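Long-range contacts in DNA primase (Aquifex aeolicus, PDB 2AU3), which is a DnaG-family primase that makes the short RNA primers used by DNA polymerase during DNA replication: residues K142-Y147 and P192-R197; L186-I191 and K215-P220; T354-A359 and H391-V396; G315-P320 and S348-E353. All coordinates share one frame; numbering follows the deposited sequence.

Interactions 1 and 2 share strand 188-194 and belong to one antiparallel sheet of the catalytic core. Interaction 1 is the most buried of the four and lies close to the centre of the chain. It combines a salt bridge, bridging waters and a proline. Interaction 2 is partly buried and rests on a guanidinium laid against an isoleucine. Interactions 3 and 4 share helix 351-358, their centres about 15 Å apart. Interaction 4 docks the start of that helix on the edge of the Toprim sheet through backbone, aromatic and water contacts. Interaction 3 holds a carbonyl near its other end, farthest from the chain centre, with exposed lysines alongside.

Interaction 1. Residues K142-Y147 and P192-R197; sequences KFDLGY and PIKDPR
Asp144 and Lys194 form the charged part of this contact. Lys194 NZ donates to Asp144 OD1 at 2.7 Å and meets the oxygen nearly along its C-O axis. The lysine chain runs nearly perpendicular to the aspartate. It is extended beyond CG, which lets it span the gap from its strand to the carboxylate. The other oxygen, OD2, makes salt bridges with Arg117 and Lys57. The carboxylate is thus gripped by three cationic side chains, which would probably favour its ionised form.

Water carries two further links. One water donates to Lys142 O at 2.7 Å and accepts from Lys194 NZ, so the ammonium also reaches the end of helix 137-142. A second water donates to Phe143 O at 2.6 Å and to Pro192 O at 2.8 Å. It satisfies two carbonyls at once.

The remaining contact is packing around the Pro192 ring. Its CG sits tightly on Asp144 O at 3.1 Å, and its CD lies 3.6 Å from Phe143 O. On the apolar side, Leu145 CD2 approaches Pro192 CD at 4.3 Å.

Asp144 takes a positive phi of 63° as the chain leaves the helix. This turn presents its side chain to strand 188-194, and Gly146 then pairs with Val190. Lys57 belongs to the CHC2 zinc finger, and the Asp144 side chain is about 11 Å from the bound zinc ion. A Schellman motif at the end of helix 137-142 turns the chain toward the edge strand of an antiparallel sheet in the primase catalytic core, and the salt bridge ties that turn to strand 188-194.

Interaction 2. Residues L186-I191 and K215-P220; sequences LRRVVI and KYINSP
Arg188 turns CG away from its carbonyl carbon (chi1 -63°) and runs extended to NE, which brings its guanidinium against Ile217. Ile217 meets it with CG1 set between the backbone N and the carbonyl carbon (chi1 62°). The arginine lies crosswise to the isoleucine. Ile217 CG1 lies over one face of the guanidinium, offset toward the rim, and Ile217 CD1 is 3.6 Å from Arg188 NE. Lys215 O lies at the guanidinium edge, 3.1 Å from Arg188 NH1.

Strands 188-194 and 216-218 are not neighbours in their antiparallel sheet. Strand 200-207 runs between them, and the axes of the short segments come no closer than 9.2 Å and are inclined at 46°. Arg188 therefore reaches past the middle strand. Its NH1 bonds Gly205 O in that strand, and its NH2 bonds Pro214 O just before Lys215. With an alanine here, the carbonyls of Pro214 and Gly205 would probably lose their guanidinium donor, and Ile217 the flat group it packs on.

Farther along, Ile191 CD1 touches the edge of the Tyr216 ring, 4.3 Å from CE1. That ring also meets Tyr253, and the Tyr216 side chain is about 11 Å from that of Glu251, a predicted magnesium ligand.

Interaction 3. Residues T354-A359 and H391-V396; sequences TLIKTA and HTKYKV
Tyr394 and Lys393 converge on the carbonyl oxygen of Ile356, and this is where the two helices are held most tightly. Tyr394 OH donates to Ile356 O in a very short bond of 2.5 Å. The oxygen lies in the plane of the ring, at its edge. Lys393 NZ donates to the same oxygen at 3.0 Å, from above the carbonyl plane by 38°.

The tyrosine ring itself is covered on both faces. Ala359 CB sits over one face in a CH-pi contact, 3.9 Å from the ring centroid and 3.5 Å from Tyr394 CE2. The opposite face carries CG of the preceding residue, Lys393. Phe390 and Leu363 add to the packing around the ring, and Phe390 also touches Ile356 and Ala359. This side joins helices 351-358, 363-374 and 380-394 of the DnaG helical domain.

The other side is looser. Lys393 is exposed, with CG anti to the backbone N (chi1 -177°) and the chain extended from there. It reaches across the surface to the carbonyl, and on the way its CD brushes Ile356 CG2 at 4.0 Å. Lys357, also exposed, only skirts the contact: its CA is 3.9 Å from Lys393 NZ.

Ile356 O lies toward the C-terminal end of helix 351-358. There the helix dipole would be expected to make carbonyls more negative. A neutral hydroxyl and a cationic ammonium together satisfy this one, and the lysine charge probably adds a favourable electrostatic term at the helix end.

Interaction 4. Residues G315-P320 and S348-E353; sequences GVEVYP and SGELFE
Tyr319 lays its ring against Glu350 where strand 317-321, the edge of the Toprim sheet, meets the start of helix 351-358. Glu350 is the N-cap of that helix, which belongs to the DnaG helical domain. Its CB stands over one face of the tyrosine ring in a CH-pi contact, 3.9 Å from the centroid and 27° off the normal. Ser348 O lies at the ring edge, in plane, 3.5 Å from Tyr319 CD1. The ring also stacks with Tyr291 of the neighbouring strand. A serine in place of Tyr319 would probably leave the CB of Glu350 and the ring of Tyr291 without their aromatic partner and open a gap beside the N-cap.

Glu350 bends at chi2 (-92°), and this folds its carboxylate back over the helix start, 82° from the tyrosine plane. Phe352 N donates to Glu350 OE2 at 3.1 Å, and Glu353 N donates to OE1. A water joins OE2 to Val318 N. Glu317 lies athwart Glu350, with their OE2 atoms 4.5 Å apart. Two such like charges would be expected to repel. Arg382 lies close to both residues and forms a long, weak ion pair with Glu317.

Farther along the strand, the side chains of Pro320 and Leu351 cross, and Pro320 CG touches Leu351 CD1 at 4.1 Å. Leu351 also packs on helix 298-313. The backbone bond is firm: Leu351 N donates to Val318 O at 2.9 Å, in the carbonyl plane. Nearer the end of the strand, one water donates to both Pro320 O and Gly349 O, 2.7 Å from each.

Interaction 1. Residues K142-Y147 and P192-R197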
# COMPACT_ATOMS: atom_id res chain seq x y z
N LYS A 142 -8.03 5.66 6.51
CA LYS A 142 -7.08 4.60 6.83
C LYS A 142 -5.82 4.70 5.98
O LYS A 142 -4.70 4.51 6.50
CB LYS A 142 -7.68 3.21 6.64
CG LYS A 142 -6.69 2.08 6.95
CD LYS A 142 -7.37 0.74 6.74
CE LYS A 142 -6.45 -0.42 7.08
NZ LYS A 142 -5.95 -0.39 8.48
N PHE A 143 -6.02 4.94 4.69
CA PHE A 143 -4.94 4.97 3.71
C PHE A 143 -4.30 6.36 3.56
O PHE A 143 -3.38 6.52 2.76
CB PHE A 143 -5.41 4.45 2.35
CG PHE A 143 -5.42 2.94 2.26
CD1 PHE A 143 -4.33 2.24 1.73
CD2 PHE A 143 -6.47 2.23 2.77
CE1 PHE A 143 -4.33 0.82 1.67
CE2 PHE A 143 -6.48 0.82 2.72
CZ PHE A 143 -5.38 0.12 2.14
N ASP A 144 -4.78 7.32 4.34
CA ASP A 144 -4.15 8.65 4.41
C ASP A 144 -4.22 9.39 3.05
O ASP A 144 -3.34 10.17 2.70
CB ASP A 144 -2.70 8.57 4.96
CG ASP A 144 -2.66 8.10 6.41
OD1 ASP A 144 -1.85 7.21 6.74
OD2 ASP A 144 -3.43 8.54 7.30
N LEU A 145 -5.31 9.18 2.33
CA LEU A 145 -5.54 9.89 1.08
C LEU A 145 -5.48 11.38 1.27
O LEU A 145 -5.95 11.92 2.32
CB LEU A 145 -6.86 9.50 0.43
CG LEU A 145 -7.01 8.01 0.10
CD1 LEU A 145 -8.05 7.91 -0.97
CD2 LEU A 145 -5.75 7.31 -0.31
N GLY A 146 -4.93 12.05 0.26
CA GLY A 146 -4.81 13.48 0.33
C GLY A 146 -5.07 14.20 -0.97
O GLY A 146 -5.59 13.63 -1.95
N TYR A 147 -4.67 15.47 -0.98
CA TYR A 147 -4.82 16.36 -2.12
C TYR A 147 -3.70 17.38 -2.02
O TYR A 147 -3.39 17.85 -0.92
CB TYR A 147 -6.15 17.08 -2.01
CG TYR A 147 -6.38 18.08 -3.11
CD1 TYR A 147 -6.37 17.70 -4.44
CD2 TYR A 147 -6.57 19.43 -2.80
CE1 TYR A 147 -6.56 18.64 -5.44
CE2 TYR A 147 -6.79 20.37 -3.80
CZ TYR A 147 -6.78 19.96 -5.11
OH TYR A 147 -6.98 20.90 -6.08
N PRO A 192 -0.65 8.07 -0.58
CA PRO A 192 0.64 7.80 0.04
C PRO A 192 1.06 6.36 -0.19
O PRO A 192 0.22 5.46 -0.13
CB PRO A 192 0.35 8.03 1.53
CG PRO A 192 -0.73 9.08 1.49
CD PRO A 192 -1.64 8.54 0.40
N ILE A 193 2.34 6.18 -0.44
CA ILE A 193 2.93 4.87 -0.64
C ILE A 193 3.75 4.57 0.60
O ILE A 193 4.63 5.36 0.97
CB ILE A 193 3.82 4.87 -1.88
CG1 ILE A 193 2.97 5.19 -3.13
CG2 ILE A 193 4.55 3.54 -1.99
CD1 ILE A 193 3.75 5.23 -4.45
N LYS A 194 3.42 3.46 1.26
CA LYS A 194 4.08 3.05 2.50
C LYS A 194 4.91 1.81 2.28
O LYS A 194 4.52 0.92 1.52
CB LYS A 194 3.05 2.76 3.61
CG LYS A 194 2.24 4.00 3.99
CD LYS A 194 1.19 3.74 5.06
CE LYS A 194 0.35 5.01 5.29
NZ LYS A 194 -0.37 4.98 6.59
N ASP A 195 6.03 1.69 2.99
CA ASP A 195 6.77 0.44 2.97
C ASP A 195 6.02 -0.62 3.78
O ASP A 195 5.05 -0.28 4.44
CB ASP A 195 8.22 0.64 3.44
CG ASP A 195 8.34 1.05 4.89
OD1 ASP A 195 7.38 0.91 5.69
OD2 ASP A 195 9.42 1.53 5.32
N PRO A 196 6.44 -1.89 3.74
CA PRO A 196 5.71 -2.95 4.46
C PRO A 196 5.53 -2.69 5.97
O PRO A 196 4.66 -3.33 6.56
CB PRO A 196 6.57 -4.19 4.21
CG PRO A 196 7.21 -3.92 2.90
CD PRO A 196 7.58 -2.44 2.99
N ARG A 197 6.32 -1.78 6.56
CA ARG A 197 6.18 -1.44 7.97
C ARG A 197 5.35 -0.16 8.23
O ARG A 197 5.21 0.28 9.35
CB ARG A 197 7.57 -1.37 8.67
CG ARG A 197 8.52 -0.30 8.09
CD ARG A 197 9.90 -0.23 8.76
NE ARG A 197 9.86 -0.61 10.17
CZ ARG A 197 10.85 -1.22 10.83
NH1 ARG A 197 12.00 -1.51 10.21
NH2 ARG A 197 10.70 -1.54 12.11
O HOH W 1 -2.60 2.84 6.60
O HOH W 2 -2.15 4.84 1.20

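Interaction 2. Residues L186-I191 and K215-P220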
# COMPACT_ATOMS: atom_id res chain seq x y z
N LEU A 186 1.07 18.54 -7.56
CA LEU A 186 0.13 19.68 -7.58
C LEU A 186 -1.20 19.34 -8.25
O LEU A 186 -1.22 18.81 -9.35
CB LEU A 186 0.76 20.91 -8.25
CG LEU A 186 -0.03 22.21 -8.18
CD1 LEU A 186 -0.24 22.64 -6.72
CD2 LEU A 186 0.72 23.31 -8.94
N ARG A 187 -2.30 19.59 -7.53
CA ARG A 187 -3.65 19.45 -8.08
C ARG A 187 -4.13 18.00 -8.17
O ARG A 187 -5.18 17.75 -8.71
CB ARG A 187 -3.74 20.15 -9.45
CG ARG A 187 -5.09 20.76 -9.79
CD ARG A 187 -5.55 21.89 -8.86
NE ARG A 187 -4.64 23.04 -8.88
CZ ARG A 187 -4.27 23.72 -7.81
NH1 ARG A 187 -4.72 23.38 -6.61
NH2 ARG A 187 -3.43 24.74 -7.92
N ARG A 188 -3.37 17.05 -7.64
CA ARG A 188 -3.74 15.64 -7.72
C ARG A 188 -4.27 15.14 -6.40
O ARG A 188 -3.92 15.65 -5.34
CB ARG A 188 -2.54 14.77 -8.11
CG ARG A 188 -1.98 15.07 -9.49
CD ARG A 188 -0.78 14.22 -9.88
NE ARG A 188 -0.40 14.61 -11.24
CZ ARG A 188 -0.65 13.91 -12.32
NH1 ARG A 188 -1.20 12.70 -12.23
NH2 ARG A 188 -0.32 14.41 -13.51
N VAL A 189 -5.12 14.11 -6.47
CA VAL A 189 -5.48 13.35 -5.28
C VAL A 189 -4.26 12.49 -5.00
O VAL A 189 -3.73 11.87 -5.90
CB VAL A 189 -6.76 12.50 -5.51
CG1 VAL A 189 -6.90 11.34 -4.45
CG2 VAL A 189 -8.02 13.45 -5.49
N VAL A 190 -3.77 12.53 -3.76
CA VAL A 190 -2.53 11.93 -3.41
C VAL A 190 -2.81 10.63 -2.69
O VAL A 190 -3.66 10.57 -1.80
CB VAL A 190 -1.70 12.86 -2.50
CG1 VAL A 190 -0.50 12.14 -1.98
CG2 VAL A 190 -1.26 14.15 -3.28
N ILE A 191 -2.10 9.58 -3.09
CA ILE A 191 -2.19 8.28 -2.44
C ILE A 191 -0.81 7.94 -1.89
O ILE A 191 0.11 7.62 -2.65
CB ILE A 191 -2.67 7.19 -3.46
CG1 ILE A 191 -3.94 7.64 -4.20
CG2 ILE A 191 -2.92 5.87 -2.76
CD1 ILE A 191 -3.67 8.16 -5.64
N LYS A 215 -2.24 10.59 -16.23
CA LYS A 215 -3.33 10.55 -15.28
C LYS A 215 -2.81 10.18 -13.90
O LYS A 215 -3.36 10.61 -12.89
CB LYS A 215 -4.41 9.55 -15.74
CG LYS A 215 -5.48 10.12 -16.69
CD LYS A 215 -6.36 9.00 -17.22
CE LYS A 215 -6.80 9.20 -18.68
NZ LYS A 215 -7.19 7.87 -19.30
N TYR A 216 -1.75 9.35 -13.87
CA TYR A 216 -1.14 8.89 -12.63
C TYR A 216 0.37 9.07 -12.64
O TYR A 216 1.05 8.69 -13.60
CB TYR A 216 -1.50 7.43 -12.36
CG TYR A 216 -0.92 6.86 -11.08
CD1 TYR A 216 -1.52 7.11 -9.85
CD2 TYR A 216 0.25 6.08 -11.11
CE1 TYR A 216 -0.97 6.60 -8.67
CE2 TYR A 216 0.79 5.56 -9.94
CZ TYR A 216 0.17 5.82 -8.72
OH TYR A 216 0.73 5.30 -7.57
N ILE A 217 0.91 9.64 -11.56
CA ILE A 217 2.36 9.68 -11.39
C ILE A 217 2.78 9.19 -10.01
O ILE A 217 1.98 9.22 -9.05
CB ILE A 217 2.94 11.08 -11.69
CG1 ILE A 217 2.37 12.10 -10.70
CG2 ILE A 217 2.67 11.50 -13.16
CD1 ILE A 217 2.96 13.48 -10.87
N ASN A 218 4.02 8.72 -9.90
CA ASN A 218 4.60 8.30 -8.63
C ASN A 218 5.77 9.19 -8.34
O ASN A 218 6.32 9.83 -9.24
CB ASN A 218 5.18 6.90 -8.74
CG ASN A 218 4.15 5.85 -8.84
OD1 ASN A 218 3.25 5.78 -7.99
ND2 ASN A 218 4.26 5.00 -9.85
N SER A 219 6.19 9.20 -7.08
CA SER A 219 7.49 9.70 -6.71
C SER A 219 8.56 9.05 -7.62
O SER A 219 8.46 7.88 -7.97
CB SER A 219 7.75 9.38 -5.23
OG SER A 219 6.77 10.04 -4.43
N PRO A 220 9.57 9.80 -8.02
CA PRO A 220 10.67 9.21 -8.81
C PRO A 220 11.51 8.29 -7.91
O PRO A 220 11.51 8.47 -6.69
CB PRO A 220 11.47 10.43 -9.26
CG PRO A 220 11.11 11.53 -8.24
CD PRO A 220 9.73 11.24 -7.78

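Interaction 3. Residues T354-A359 and H391-V396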
# COMPACT_ATOMS: atom_id res chain seq x y z
N THR A 354 -6.65 -26.03 -13.21
CA THR A 354 -7.51 -25.49 -14.26
C THR A 354 -7.02 -25.80 -15.70
O THR A 354 -7.82 -26.14 -16.58
CB THR A 354 -7.73 -23.96 -14.05
OG1 THR A 354 -8.23 -23.75 -12.73
CG2 THR A 354 -8.86 -23.44 -14.94
N LEU A 355 -5.71 -25.69 -15.96
CA LEU A 355 -5.16 -26.16 -17.24
C LEU A 355 -5.48 -27.64 -17.49
O LEU A 355 -5.96 -27.99 -18.55
CB LEU A 355 -3.65 -25.95 -17.32
CG LEU A 355 -3.31 -24.50 -17.67
CD1 LEU A 355 -1.87 -24.21 -17.29
CD2 LEU A 355 -3.53 -24.22 -19.17
N ILE A 356 -5.21 -28.48 -16.50
CA ILE A 356 -5.51 -29.91 -16.61
C ILE A 356 -6.99 -30.14 -16.90
O ILE A 356 -7.34 -30.98 -17.73
CB ILE A 356 -5.03 -30.68 -15.34
CG1 ILE A 356 -3.50 -30.72 -15.30
CG2 ILE A 356 -5.60 -32.09 -15.30
CD1 ILE A 356 -2.88 -31.01 -13.92
N LYS A 357 -7.86 -29.39 -16.24
CA LYS A 357 -9.31 -29.50 -16.43
C LYS A 357 -9.78 -29.08 -17.83
O LYS A 357 -10.70 -29.71 -18.41
CB LYS A 357 -10.04 -28.70 -15.36
CG LYS A 357 -11.52 -29.06 -15.17
CD LYS A 357 -12.25 -28.03 -14.30
CE LYS A 357 -13.74 -27.97 -14.64
NZ LYS A 357 -14.64 -28.53 -13.56
N THR A 358 -9.16 -28.03 -18.37
CA THR A 358 -9.62 -27.41 -19.62
C THR A 358 -8.77 -27.68 -20.88
O THR A 358 -9.13 -27.24 -21.97
CB THR A 358 -9.82 -25.88 -19.44
OG1 THR A 358 -8.60 -25.28 -18.97
CG2 THR A 358 -10.82 -25.59 -18.32
N ALA A 359 -7.65 -28.39 -20.74
CA ALA A 359 -6.78 -28.63 -21.88
C ALA A 359 -7.58 -29.24 -23.04
O ALA A 359 -7.29 -28.96 -24.20
CB ALA A 359 -5.61 -29.51 -21.50
N HIS A 391 0.22 -35.86 -18.53
CA HIS A 391 0.64 -36.97 -19.38
C HIS A 391 -0.40 -38.11 -19.33
O HIS A 391 -0.86 -38.60 -20.38
CB HIS A 391 2.01 -37.47 -18.92
CG HIS A 391 2.43 -38.78 -19.51
ND1 HIS A 391 2.90 -38.91 -20.80
CD2 HIS A 391 2.46 -40.02 -18.97
CE1 HIS A 391 3.20 -40.17 -21.03
NE2 HIS A 391 2.94 -40.87 -19.94
N THR A 392 -0.76 -38.51 -18.11
CA THR A 392 -1.74 -39.57 -17.88
C THR A 392 -3.03 -39.24 -18.59
O THR A 392 -3.55 -40.02 -19.38
CB THR A 392 -1.99 -39.75 -16.36
OG1 THR A 392 -0.81 -40.26 -15.73
CG2 THR A 392 -3.13 -40.76 -16.12
N LYS A 393 -3.55 -38.05 -18.28
CA LYS A 393 -4.77 -37.58 -18.87
C LYS A 393 -4.69 -37.38 -20.42
O LYS A 393 -5.50 -37.98 -21.12
CB LYS A 393 -5.23 -36.26 -18.21
CG LYS A 393 -6.56 -35.74 -18.74
CD LYS A 393 -7.19 -34.67 -17.85
CE LYS A 393 -8.65 -34.45 -18.20
NZ LYS A 393 -9.22 -33.28 -17.47
N TYR A 394 -3.76 -36.57 -20.97
CA TYR A 394 -3.84 -36.27 -22.43
C TYR A 394 -2.84 -37.00 -23.34
O TYR A 394 -2.81 -36.76 -24.54
CB TYR A 394 -3.76 -34.75 -22.65
CG TYR A 394 -4.86 -34.02 -21.91
CD1 TYR A 394 -6.15 -34.00 -22.41
CD2 TYR A 394 -4.60 -33.38 -20.69
CE1 TYR A 394 -7.16 -33.34 -21.74
CE2 TYR A 394 -5.60 -32.72 -20.02
CZ TYR A 394 -6.88 -32.70 -20.55
OH TYR A 394 -7.89 -32.05 -19.89
N LYS A 395 -2.05 -37.89 -22.73
CA LYS A 395 -1.08 -38.74 -23.45
C LYS A 395 0.09 -37.98 -24.08
O LYS A 395 0.84 -38.54 -24.90
CB LYS A 395 -1.80 -39.61 -24.49
CG LYS A 395 -2.61 -40.75 -23.88
CD LYS A 395 -3.06 -41.74 -24.95
CE LYS A 395 -4.53 -42.09 -24.78
NZ LYS A 395 -5.20 -42.32 -26.09
N VAL A 396 0.28 -36.73 -23.68
CA VAL A 396 1.39 -35.94 -24.17
C VAL A 396 2.67 -36.45 -23.50
O VAL A 396 2.72 -36.59 -22.28
CB VAL A 396 1.17 -34.43 -23.91
CG1 VAL A 396 2.32 -33.60 -24.49
CG2 VAL A 396 -0.15 -34.00 -24.52

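Interaction 4. Residues G315-P320 and S348-E353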
# COMPACT_ATOMS: atom_id res chain seq x y z
N GLY A 315 7.56 -19.08 -5.83
CA GLY A 315 7.08 -20.25 -5.11
C GLY A 315 5.65 -20.10 -4.58
O GLY A 315 5.25 -20.71 -3.59
N VAL A 316 4.89 -19.27 -5.25
CA VAL A 316 3.52 -19.06 -4.86
C VAL A 316 2.62 -19.91 -5.77
O VAL A 316 2.91 -20.06 -6.95
CB VAL A 316 3.16 -17.56 -4.93
CG1 VAL A 316 1.74 -17.33 -4.53
CG2 VAL A 316 4.09 -16.76 -4.00
N GLU A 317 1.55 -20.46 -5.21
CA GLU A 317 0.49 -21.07 -6.02
C GLU A 317 -0.45 -19.98 -6.50
O GLU A 317 -0.87 -19.12 -5.72
CB GLU A 317 -0.35 -22.00 -5.18
CG GLU A 317 0.31 -23.30 -4.79
CD GLU A 317 -0.76 -24.32 -4.49
OE1 GLU A 317 -1.51 -24.12 -3.49
OE2 GLU A 317 -0.89 -25.27 -5.29
N VAL A 318 -0.80 -20.04 -7.77
CA VAL A 318 -1.51 -18.95 -8.41
C VAL A 318 -2.91 -19.41 -8.78
O VAL A 318 -3.08 -20.52 -9.30
CB VAL A 318 -0.75 -18.47 -9.65
CG1 VAL A 318 -1.55 -17.46 -10.41
CG2 VAL A 318 0.62 -17.87 -9.25
N TYR A 319 -3.90 -18.55 -8.49
CA TYR A 319 -5.31 -18.74 -8.83
C TYR A 319 -5.85 -17.54 -9.60
O TYR A 319 -6.29 -16.55 -9.00
CB TYR A 319 -6.12 -18.84 -7.55
CG TYR A 319 -5.80 -20.02 -6.69
CD1 TYR A 319 -6.70 -21.07 -6.55
CD2 TYR A 319 -4.59 -20.10 -6.01
CE1 TYR A 319 -6.42 -22.16 -5.75
CE2 TYR A 319 -4.30 -21.17 -5.18
CZ TYR A 319 -5.22 -22.21 -5.07
OH TYR A 319 -4.92 -23.30 -4.30
N PRO A 320 -5.80 -17.60 -10.93
CA PRO A 320 -6.36 -16.53 -11.76
C PRO A 320 -7.87 -16.38 -11.57
O PRO A 320 -8.63 -17.33 -11.56
CB PRO A 320 -6.06 -17.01 -13.20
CG PRO A 320 -4.84 -17.90 -13.01
CD PRO A 320 -5.18 -18.67 -11.75
N SER A 348 -12.67 -19.65 -8.12
CA SER A 348 -11.57 -19.68 -9.08
C SER A 348 -10.57 -20.82 -8.81
O SER A 348 -9.99 -20.90 -7.73
CB SER A 348 -10.86 -18.33 -9.10
OG SER A 348 -11.73 -17.30 -9.56
N GLY A 349 -10.38 -21.69 -9.79
CA GLY A 349 -9.46 -22.82 -9.66
C GLY A 349 -7.98 -22.45 -9.74
O GLY A 349 -7.60 -21.44 -10.35
N GLU A 350 -7.15 -23.27 -9.10
CA GLU A 350 -5.69 -23.15 -9.19
C GLU A 350 -5.21 -23.29 -10.64
O GLU A 350 -5.80 -24.01 -11.42
CB GLU A 350 -5.01 -24.17 -8.28
CG GLU A 350 -3.50 -24.00 -8.15
CD GLU A 350 -2.74 -24.82 -9.18
OE1 GLU A 350 -3.23 -25.90 -9.55
OE2 GLU A 350 -1.66 -24.38 -9.62
N LEU A 351 -4.16 -22.55 -10.99
CA LEU A 351 -3.64 -22.49 -12.36
C LEU A 351 -3.53 -23.89 -13.05
O LEU A 351 -4.13 -24.14 -14.09
CB LEU A 351 -2.26 -21.81 -12.36
CG LEU A 351 -1.57 -21.68 -13.72
CD1 LEU A 351 -2.35 -20.70 -14.59
CD2 LEU A 351 -0.11 -21.23 -13.55
N PHE A 352 -2.74 -24.79 -12.48
CA PHE A 352 -2.41 -26.04 -13.16
C PHE A 352 -3.59 -27.01 -13.15
O PHE A 352 -3.82 -27.74 -14.13
CB PHE A 352 -1.16 -26.69 -12.55
CG PHE A 352 0.10 -25.93 -12.85
CD1 PHE A 352 0.65 -25.95 -14.13
CD2 PHE A 352 0.73 -25.17 -11.86
CE1 PHE A 352 1.83 -25.22 -14.42
CE2 PHE A 352 1.92 -24.44 -12.13
CZ PHE A 352 2.46 -24.47 -13.41
N GLU A 353 -4.35 -26.99 -12.06
CA GLU A 353 -5.54 -27.80 -11.95
C GLU A 353 -6.54 -27.35 -13.00
O GLU A 353 -7.15 -28.18 -13.68
CB GLU A 353 -6.07 -27.70 -10.53
CG GLU A 353 -7.51 -28.11 -10.31
CD GLU A 353 -7.89 -27.95 -8.85
OE1 GLU A 353 -6.98 -28.11 -7.99
OE2 GLU A 353 -9.07 -27.63 -8.56
O HOH W 3 0.03 -22.39 -9.13
O HOH W 4 -8.39 -19.87 -12.39